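Initiator protein NS1 (Human bocavirus, PDB 4KW3) probably binds the viral replication origin, unwinds it and nicks one DNA strand to start rolling-circle replication, the N-terminal origin-recognition and nickase domain being the part crystallised. Local coordinates at residues Phe74-Cys79 / Tyr242-Ile247. Numbering follows the deposited sequence.
Sequences FGAVLC and YSHTLI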
ATOM      1  N   PHE A  74     -10.052   2.481  -3.438  1.00 47.98           N
ATOM      2  CA  PHE A  74      -9.798   1.163  -2.877  1.00 43.47           C
ATOM      3  C   PHE A  74      -8.332   0.949  -2.520  1.00 46.54           C
ATOM      4  O   PHE A  74      -8.025   0.363  -1.487  1.00 41.55           O
ATOM      5  CB  PHE A  74     -10.334   0.042  -3.777  1.00 44.50           C
ATOM      6  CG  PHE A  74      -9.496  -0.226  -5.004  1.00 45.77           C
ATOM      7  CD1 PHE A  74      -9.589   0.595  -6.120  1.00 35.10           C
ATOM      8  CD2 PHE A  74      -8.640  -1.327  -5.055  1.00 47.18           C
ATOM      9  CE1 PHE A  74      -8.843   0.335  -7.263  1.00 45.39           C
ATOM     10  CE2 PHE A  74      -7.871  -1.587  -6.194  1.00 40.46           C
ATOM     11  CZ  PHE A  74      -7.975  -0.760  -7.300  1.00 43.11           C
ATOM     12  N   GLY A  75      -7.440   1.483  -3.341  1.00 47.57           N
ATOM     13  CA  GLY A  75      -6.022   1.410  -3.061  1.00 40.47           C
ATOM     14  C   GLY A  75      -5.667   2.136  -1.784  1.00 40.83           C
ATOM     15  O   GLY A  75      -4.807   1.692  -1.032  1.00 40.68           O
ATOM     16  N   ALA A  76      -6.325   3.260  -1.530  1.00 45.70           N
ATOM     17  CA  ALA A  76      -6.067   3.973  -0.293  1.00 46.45           C
ATOM     18  C   ALA A  76      -6.552   3.165   0.916  1.00 44.20           C
ATOM     19  O   ALA A  76      -5.868   3.102   1.943  1.00 47.82           O
ATOM     20  CB  ALA A  76      -6.690   5.366  -0.320  1.00 32.87           C
ATOM     21  N   VAL A  77      -7.698   2.505   0.770  1.00 41.68           N
ATOM     22  CA  VAL A  77      -8.251   1.692   1.847  1.00 46.29           C
ATOM     23  C   VAL A  77      -7.356   0.483   2.145  1.00 46.02           C
ATOM     24  O   VAL A  77      -7.056   0.195   3.310  1.00 41.63           O
ATOM     25  CB  VAL A  77      -9.674   1.212   1.494  1.00 50.32           C
ATOM     26  CG1 VAL A  77     -10.257   0.293   2.599  1.00 38.21           C
ATOM     27  CG2 VAL A  77     -10.572   2.405   1.273  1.00 36.02           C
ATOM     28  N   LEU A  78      -6.927  -0.202   1.089  1.00 40.41           N
ATOM     29  CA  LEU A  78      -6.025  -1.346   1.207  1.00 44.99           C
ATOM     30  C   LEU A  78      -4.797  -0.925   2.002  1.00 52.34           C
ATOM     31  O   LEU A  78      -4.327  -1.618   2.914  1.00 53.46           O
ATOM     32  CB  LEU A  78      -5.587  -1.830  -0.178  1.00 35.82           C
ATOM     33  CG  LEU A  78      -4.583  -2.985  -0.102  1.00 44.05           C
ATOM     34  CD1 LEU A  78      -5.172  -4.142   0.692  1.00 43.06           C
ATOM     35  CD2 LEU A  78      -4.117  -3.447  -1.476  1.00 44.10           C
ATOM     36  N   CYS A  79      -4.301   0.244   1.642  1.00 43.17           N
ATOM     37  CA  CYS A  79      -3.134   0.809   2.266  1.00 43.15           C
ATOM     38  C   CYS A  79      -3.362   1.106   3.765  1.00 45.71           C
ATOM     39  O   CYS A  79      -2.490   0.835   4.576  1.00 49.02           O
ATOM     40  CB  CYS A  79      -2.723   2.059   1.479  1.00 48.01           C
ATOM     41  SG  CYS A  79      -1.171   2.765   1.963  1.00 46.25           S
ATOM     42  N   TYR A 242       2.053   4.527  -7.999  1.00 34.25           N
ATOM     43  CA  TYR A 242       1.582   4.239  -6.647  1.00 35.13           C
ATOM     44  C   TYR A 242       0.123   4.631  -6.592  1.00 34.40           C
ATOM     45  O   TYR A 242      -0.338   5.474  -7.371  1.00 36.57           O
ATOM     46  CB  TYR A 242       2.369   5.023  -5.576  1.00 31.31           C
ATOM     47  CG  TYR A 242       1.936   6.454  -5.481  1.00 34.85           C
ATOM     48  CD1 TYR A 242       2.411   7.401  -6.390  1.00 35.87           C
ATOM     49  CD2 TYR A 242       1.013   6.870  -4.515  1.00 39.04           C
ATOM     50  CE1 TYR A 242       2.011   8.704  -6.320  1.00 29.78           C
ATOM     51  CE2 TYR A 242       0.591   8.194  -4.463  1.00 36.49           C
ATOM     52  CZ  TYR A 242       1.099   9.102  -5.368  1.00 39.85           C
ATOM     53  OH  TYR A 242       0.707  10.416  -5.325  1.00 54.73           O
ATOM     54  N   SER A 243      -0.577   4.077  -5.609  1.00 33.88           N
ATOM     55  CA  SER A 243      -1.977   4.410  -5.396  1.00 42.72           C
ATOM     56  C   SER A 243      -2.151   5.339  -4.204  1.00 39.24           C
ATOM     57  O   SER A 243      -2.891   6.319  -4.278  1.00 44.62           O
ATOM     58  CB  SER A 243      -2.797   3.137  -5.189  1.00 33.62           C
ATOM     59  OG  SER A 243      -4.093   3.473  -4.765  1.00 42.44           O
ATOM     60  N   HIS A 244      -1.467   5.016  -3.110  1.00 39.24           N
ATOM     61  CA  HIS A 244      -1.629   5.731  -1.843  1.00 36.46           C
ATOM     62  C   HIS A 244      -0.463   5.468  -0.913  1.00 39.38           C
ATOM     63  O   HIS A 244       0.074   4.370  -0.875  1.00 37.16           O
ATOM     64  CB  HIS A 244      -2.910   5.292  -1.147  1.00 38.69           C
ATOM     65  CG  HIS A 244      -3.338   6.208  -0.047  1.00 47.20           C
ATOM     66  ND1 HIS A 244      -3.836   7.469  -0.285  1.00 47.11           N
ATOM     67  CD2 HIS A 244      -3.337   6.050   1.296  1.00 45.69           C
ATOM     68  CE1 HIS A 244      -4.123   8.049   0.862  1.00 40.37           C
ATOM     69  NE2 HIS A 244      -3.838   7.205   1.835  1.00 46.31           N
ATOM     70  N   THR A 245      -0.077   6.479  -0.150  1.00 49.71           N
ATOM     71  CA  THR A 245       1.110   6.388   0.692  1.00 42.57           C
ATOM     72  C   THR A 245       0.830   6.862   2.109  1.00 41.41           C
ATOM     73  O   THR A 245       0.331   7.970   2.312  1.00 45.98           O
ATOM     74  CB  THR A 245       2.242   7.209   0.071  1.00 32.80           C
ATOM     75  OG1 THR A 245       2.513   6.653  -1.201  1.00 39.80           O
ATOM     76  CG2 THR A 245       3.517   7.117   0.880  1.00 34.86           C
ATOM     77  N   LEU A 246       1.124   6.007   3.081  1.00 39.50           N
ATOM     78  CA  LEU A 246       0.955   6.371   4.492  1.00 33.04           C
ATOM     79  C   LEU A 246       2.298   6.449   5.196  1.00 40.65           C
ATOM     80  O   LEU A 246       3.096   5.511   5.141  1.00 40.57           O
ATOM     81  CB  LEU A 246       0.045   5.383   5.207  1.00 32.72           C
ATOM     82  CG  LEU A 246      -1.438   5.502   4.845  1.00 42.73           C
ATOM     83  CD1 LEU A 246      -2.234   4.358   5.464  1.00 37.78           C
ATOM     84  CD2 LEU A 246      -1.973   6.858   5.317  1.00 38.21           C
ATOM     85  N   ILE A 247       2.569   7.596   5.807  1.00 41.63           N
ATOM     86  CA  ILE A 247       3.757   7.748   6.632  1.00 43.68           C
ATOM     87  C   ILE A 247       3.317   7.890   8.093  1.00 49.21           C
ATOM     88  O   ILE A 247       2.716   8.893   8.475  1.00 54.88           O
ATOM     89  CB  ILE A 247       4.594   8.958   6.205  1.00 41.13           C
ATOM     90  CG1 ILE A 247       4.843   8.911   4.700  1.00 49.01           C
ATOM     91  CG2 ILE A 247       5.927   8.999   6.972  1.00 36.24           C
ATOM     92  CD1 ILE A 247       5.484  10.149   4.149  1.00 49.76           C
TER
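His244 lies against Ala76 where the start of helix 74-94 packs on strand 241-247 of the central sheet in this Rep-type (HUH) nuclease domain. The axes of helical segment 74-79 and strand segment 244-247 run in nearly the same direction, 29° apart. Followed outward, the His244 side chain keeps to the helix surface: its CB lies 3.5 Å from Ala76 CA. With CG anti to the backbone N (chi1 -165°) the side chain reaches toward the helix, and the rotation about CB-CG turns a face of the imidazole onto Ala76. There CG and ND1 bear most closely on the methyl; CD2, CE1 and NE2 are only slightly more distant from it. The result is a CH-pi contact, with Ala76 CB 3.6 Å from the ring centroid and 16° off its normal. Cys79 approaches the same imidazole at its edge, with SG 4.0 Å from His244 CD2. Its sulfur also packs against Leu246, whose CD1 reaches the carbonyl of Cys79. The side chain of Ser243 is about 6 Å from that of Glu108, a predicted ligand of the divalent metal, while the Gly75 carbonyl accepts a hydrogen bond from Ser107 of neighbouring strand 101-109. Ser243 OG, hydrogen-bonded to His73 NE2, lies 3.3 Å from Gly75 CA.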